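Local coordinates for protein protease VP4 (Blotched snakehead virus, PDB 2GEF) that cleaves peptide bonds as a serine protease with a serine/lysine catalytic dyad, forming the protease part of a birnavirus structural polyprotein, at residues A[135-143]-A[155-164]. Numbering follows the deposited sequence.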
ATOM      1  N   GLN A 135       1.105  -1.725   9.908  1.00 10.69           N
ATOM      2  CA  GLN A 135       1.777  -2.786   9.116  1.00  9.47           C
ATOM      3  C   GLN A 135       0.940  -3.423   8.046  1.00  8.42           C
ATOM      4  O   GLN A 135       1.370  -4.452   7.546  1.00 10.15           O
ATOM      5  CB  GLN A 135       2.372  -3.971  10.037  1.00 10.60           C
ATOM      6  CG  GLN A 135       3.522  -3.463  10.870  1.00 11.52           C
ATOM      7  CD  GLN A 135       4.232  -4.474  11.717  1.00 13.31           C
ATOM      8  OE1 GLN A 135       4.244  -5.669  11.452  1.00  7.17           O
ATOM      9  NE2 GLN A 135       4.785  -3.968  12.832  1.00 14.24           N
ATOM     10  N   SER A 136      -0.237  -2.893   7.747  1.00  8.02           N
ATOM     11  CA  SER A 136      -1.115  -3.388   6.695  1.00 11.19           C
ATOM     12  C   SER A 136      -0.494  -3.310   5.303  1.00  8.98           C
ATOM     13  O   SER A 136      -1.132  -3.766   4.374  1.00 10.07           O
ATOM     14  CB  SER A 136      -2.480  -2.619   6.605  1.00  9.65           C
ATOM     15  OG  SER A 136      -2.292  -1.202   6.355  1.00  9.40           O
ATOM     16  N   SER A 137       0.673  -2.659   5.182  1.00  8.51           N
ATOM     17  CA  SER A 137       1.455  -2.556   3.955  1.00  7.88           C
ATOM     18  C   SER A 137       2.299  -3.765   3.708  1.00  7.72           C
ATOM     19  O   SER A 137       2.976  -3.847   2.688  1.00  8.82           O
ATOM     20  CB  SER A 137       2.409  -1.362   4.024  1.00  8.43           C
ATOM     21  OG  SER A 137       3.346  -1.454   5.096  1.00  7.02           O
ATOM     22  N   SER A 138       2.292  -4.714   4.639  1.00  6.40           N
ATOM     23  CA  SER A 138       3.263  -5.783   4.638  1.00  6.49           C
ATOM     24  C   SER A 138       3.189  -6.633   3.414  1.00  5.87           C
ATOM     25  O   SER A 138       4.227  -7.090   2.988  1.00  5.02           O
ATOM     26  CB  SER A 138       3.205  -6.651   5.949  1.00  7.17           C
ATOM     27  OG  SER A 138       3.464  -5.791   7.082  1.00  5.54           O
ATOM     28  N   ILE A 139       1.989  -6.939   2.921  1.00  5.65           N
ATOM     29  CA  ILE A 139       1.861  -7.651   1.722  1.00  6.76           C
ATOM     30  C   ILE A 139       2.496  -6.880   0.542  1.00  9.00           C
ATOM     31  O   ILE A 139       3.277  -7.470  -0.163  1.00  6.94           O
ATOM     32  CB  ILE A 139       0.509  -7.878   1.413  1.00  8.08           C
ATOM     33  CG1 ILE A 139      -0.169  -8.867   2.484  1.00 11.48           C
ATOM     34  CG2 ILE A 139       0.413  -8.566   0.049  1.00 10.16           C
ATOM     35  CD1 ILE A 139      -1.704  -9.105   2.055  1.00 14.86           C
ATOM     36  N   ALA A 140       2.164  -5.576   0.343  1.00  9.69           N
ATOM     37  CA  ALA A 140       2.839  -4.715  -0.676  1.00 10.60           C
ATOM     38  C   ALA A 140       4.400  -4.704  -0.577  1.00 10.75           C
ATOM     39  O   ALA A 140       5.193  -4.829  -1.540  1.00 11.89           O
ATOM     40  CB  ALA A 140       2.241  -3.233  -0.507  1.00  9.35           C
ATOM     41  N   LEU A 141       4.879  -4.427   0.611  1.00  9.22           N
ATOM     42  CA  LEU A 141       6.360  -4.634   0.853  1.00  7.92           C
ATOM     43  C   LEU A 141       7.008  -5.815   0.296  1.00  4.56           C
ATOM     44  O   LEU A 141       8.035  -5.747  -0.357  1.00  3.90           O
ATOM     45  CB  LEU A 141       6.651  -4.640   2.375  1.00  7.63           C
ATOM     46  CG  LEU A 141       6.265  -3.275   2.967  1.00  6.90           C
ATOM     47  CD1 LEU A 141       6.599  -3.018   4.493  1.00  9.20           C
ATOM     48  CD2 LEU A 141       6.554  -2.104   2.085  1.00  5.80           C
ATOM     49  N   ALA A 142       6.496  -6.932   0.717  1.00  6.05           N
ATOM     50  CA  ALA A 142       6.817  -8.279   0.179  1.00  9.01           C
ATOM     51  C   ALA A 142       6.800  -8.426  -1.325  1.00  7.89           C
ATOM     52  O   ALA A 142       7.725  -8.919  -1.928  1.00  6.56           O
ATOM     53  CB  ALA A 142       5.862  -9.330   0.714  1.00  9.18           C
ATOM     54  N   LEU A 143       5.646  -8.207  -1.903  1.00  9.12           N
ATOM     55  CA  LEU A 143       5.567  -8.331  -3.386  1.00  8.77           C
ATOM     56  C   LEU A 143       6.604  -7.329  -4.001  1.00 11.34           C
ATOM     57  O   LEU A 143       7.280  -7.669  -4.999  1.00 12.12           O
ATOM     58  CB  LEU A 143       4.122  -8.024  -3.818  1.00  7.66           C
ATOM     59  CG  LEU A 143       3.246  -9.048  -3.084  1.00  7.61           C
ATOM     60  CD1 LEU A 143       1.848  -8.894  -3.615  1.00 17.91           C
ATOM     61  CD2 LEU A 143       3.599 -10.320  -3.632  1.00  5.28           C
ATOM     62  N   TYR A 155      -2.983  -3.910  -2.423  1.00 10.30           N
ATOM     63  CA  TYR A 155      -2.907  -4.953  -1.359  1.00  8.77           C
ATOM     64  C   TYR A 155      -2.956  -4.422   0.079  1.00  8.45           C
ATOM     65  O   TYR A 155      -2.327  -3.384   0.452  1.00  8.85           O
ATOM     66  CB  TYR A 155      -1.670  -5.847  -1.524  1.00  8.69           C
ATOM     67  CG  TYR A 155      -1.676  -6.568  -2.864  1.00 11.25           C
ATOM     68  CD1 TYR A 155      -2.302  -7.796  -2.994  1.00  8.80           C
ATOM     69  CD2 TYR A 155      -0.917  -6.065  -3.995  1.00 10.91           C
ATOM     70  CE1 TYR A 155      -2.326  -8.528  -4.252  1.00  7.61           C
ATOM     71  CE2 TYR A 155      -1.001  -6.756  -5.294  1.00 11.55           C
ATOM     72  CZ  TYR A 155      -1.687  -7.954  -5.373  1.00 11.75           C
ATOM     73  OH  TYR A 155      -1.858  -8.630  -6.613  1.00  9.82           O
ATOM     74  N   THR A 156      -3.629  -5.201   0.948  1.00  8.88           N
ATOM     75  CA  THR A 156      -3.696  -4.840   2.393  1.00  7.23           C
ATOM     76  C   THR A 156      -3.671  -6.070   3.282  1.00  8.52           C
ATOM     77  O   THR A 156      -4.351  -7.083   3.027  1.00  7.82           O
ATOM     78  CB  THR A 156      -4.853  -3.842   2.697  1.00  5.99           C
ATOM     79  OG1 THR A 156      -4.536  -3.088   3.866  1.00  8.21           O
ATOM     80  CG2 THR A 156      -6.304  -4.506   2.781  1.00  7.79           C
ATOM     81  N   GLY A 157      -2.805  -6.040   4.302  1.00  6.20           N
ATOM     82  CA  GLY A 157      -2.737  -7.145   5.144  1.00  9.28           C
ATOM     83  C   GLY A 157      -1.455  -7.091   5.926  1.00 11.08           C
ATOM     84  O   GLY A 157      -0.418  -6.784   5.357  1.00 10.65           O
ATOM     85  N   CYS A 158      -1.560  -7.251   7.249  1.00 11.84           N
ATOM     86  CA  CYS A 158      -0.351  -7.502   8.045  1.00 12.79           C
ATOM     87  C   CYS A 158       0.164  -8.906   7.802  1.00 13.50           C
ATOM     88  O   CYS A 158      -0.555  -9.779   7.258  1.00 13.78           O
ATOM     89  CB  CYS A 158      -0.556  -7.258   9.532  1.00 14.00           C
ATOM     90  SG  CYS A 158      -1.138  -5.643   9.885  1.00 17.06           S
ATOM     91  N   LEU A 159       1.437  -9.100   8.138  1.00 13.31           N
ATOM     92  CA  LEU A 159       2.080 -10.394   7.962  1.00 12.77           C
ATOM     93  C   LEU A 159       2.537 -11.008   9.278  1.00 12.65           C
ATOM     94  O   LEU A 159       3.084 -10.330  10.140  1.00 11.28           O
ATOM     95  CB  LEU A 159       3.229 -10.372   6.928  1.00 11.82           C
ATOM     96  CG  LEU A 159       2.727 -10.350   5.459  1.00 11.83           C
ATOM     97  CD1 LEU A 159       3.915 -10.250   4.589  1.00 11.31           C
ATOM     98  CD2 LEU A 159       1.987 -11.650   5.152  1.00  8.19           C
ATOM     99  N   SER A 160       2.195 -12.276   9.427  1.00 11.63           N
ATOM    100  CA  SER A 160       2.850 -13.196  10.401  1.00 11.80           C
ATOM    101  C   SER A 160       3.613 -14.343   9.758  1.00 11.81           C
ATOM    102  O   SER A 160       2.986 -15.307   9.447  1.00 12.90           O
ATOM    103  CB  SER A 160       1.764 -13.859  11.206  1.00 11.51           C
ATOM    104  OG  SER A 160       2.301 -14.512  12.259  1.00 13.31           O
ATOM    105  N   GLY A 161       4.953 -14.294   9.644  1.00 12.07           N
ATOM    106  CA  GLY A 161       5.650 -15.154   8.713  1.00  9.49           C
ATOM    107  C   GLY A 161       4.969 -14.949   7.330  1.00 11.85           C
ATOM    108  O   GLY A 161       4.935 -13.865   6.812  1.00  8.67           O
ATOM    109  N   THR A 162       4.510 -16.021   6.719  1.00 11.80           N
ATOM    110  CA  THR A 162       3.903 -15.989   5.359  1.00 13.20           C
ATOM    111  C   THR A 162       2.324 -16.006   5.439  1.00 13.00           C
ATOM    112  O   THR A 162       1.668 -15.928   4.400  1.00 15.88           O
ATOM    113  CB  THR A 162       4.404 -17.277   4.529  1.00 14.70           C
ATOM    114  OG1 THR A 162       4.076 -17.131   3.152  1.00 19.55           O
ATOM    115  CG2 THR A 162       3.691 -18.392   4.960  1.00 11.28           C
ATOM    116  N   ASN A 163       1.747 -15.954   6.670  1.00 10.92           N
ATOM    117  CA  ASN A 163       0.296 -15.933   6.945  1.00  9.20           C
ATOM    118  C   ASN A 163      -0.150 -14.528   7.036  1.00  8.24           C
ATOM    119  O   ASN A 163       0.427 -13.782   7.762  1.00  8.15           O
ATOM    120  CB  ASN A 163       0.044 -16.643   8.246  1.00  7.68           C
ATOM    121  CG  ASN A 163       0.147 -18.111   8.090  1.00 10.28           C
ATOM    122  OD1 ASN A 163       0.721 -18.819   8.932  1.00 16.14           O
ATOM    123  ND2 ASN A 163      -0.299 -18.594   6.957  1.00  7.17           N
ATOM    124  N   VAL A 164      -1.114 -14.129   6.228  1.00  8.84           N
ATOM    125  CA  VAL A 164      -1.731 -12.847   6.313  1.00  8.16           C
ATOM    126  C   VAL A 164      -2.584 -12.701   7.553  1.00  8.40           C
ATOM    127  O   VAL A 164      -3.388 -13.611   7.880  1.00  9.80           O
ATOM    128  CB  VAL A 164      -2.491 -12.563   5.015  1.00  8.41           C
ATOM    129  CG1 VAL A 164      -3.319 -11.173   5.077  1.00 12.68           C
ATOM    130  CG2 VAL A 164      -1.428 -12.502   3.775  1.00  7.88           C
TER
HETATM  131  O   HOH W   1       2.826  -7.510  10.619  1.00 15.63           O
HETATM  132  O   HOH W   2      -2.439  -1.166   3.672  1.00 26.74           O
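Ser-136 and Gly-157 bring the two backbones closest, their CA atoms 4.4 Å apart, where the turn leading into helix 138-143 meets the break between strands 155-156 and 158-160. The helix passes strand 158-160 at 73°, with 7.7 Å between the segment axes. One firm bond ties the backbones: Gly-157 N gives its hydrogen to Ser-136 O over 2.8 Å, nearly straight at 169°. A weak bond returns from Ile-139 N to Gly-157 O.

Ser-136, the nucleophile, has its OG between backbone N and carbonyl carbon, where a water links it to Thr-156 OG1; the same water binds Ser-136 O weakly. The side chain of Lys-173, the other dyad residue, lies about 3 Å from that of Ser-136 and is weakly bonded to Thr-156 OG1, which places this strand beside the dyad. At the first residue of the helix, Ser-138 OG donates in the carbonyl plane to a lone pair of Gln-135 O, an acceptor shared with Ser-138 N across a type I turn.

Ile-139 fills the centre: its CG2 branch packs on Tyr-155 CB at 3.8 Å, while CD1 reaches Val-164 CG2 at 3.8 Å. Further along, Leu-143 CD1 sits 3.9 Å from the Tyr-155 ring centroid, 9° off the normal, a CH-pi contact over one face. Leu-159 packs CG and CD1 on the helix's first turn, against Ser-138 CB and O, with Ala-142 CB near CD1.

Strand 154-160 runs between strands 163-165 and 184-186 in a mixed four-stranded sheet. Helix 200-209 touches Tyr-155 and Leu-159, its His-206 bonding the tyrosine hydroxyl, while Ala-140 packs on strand 31-38.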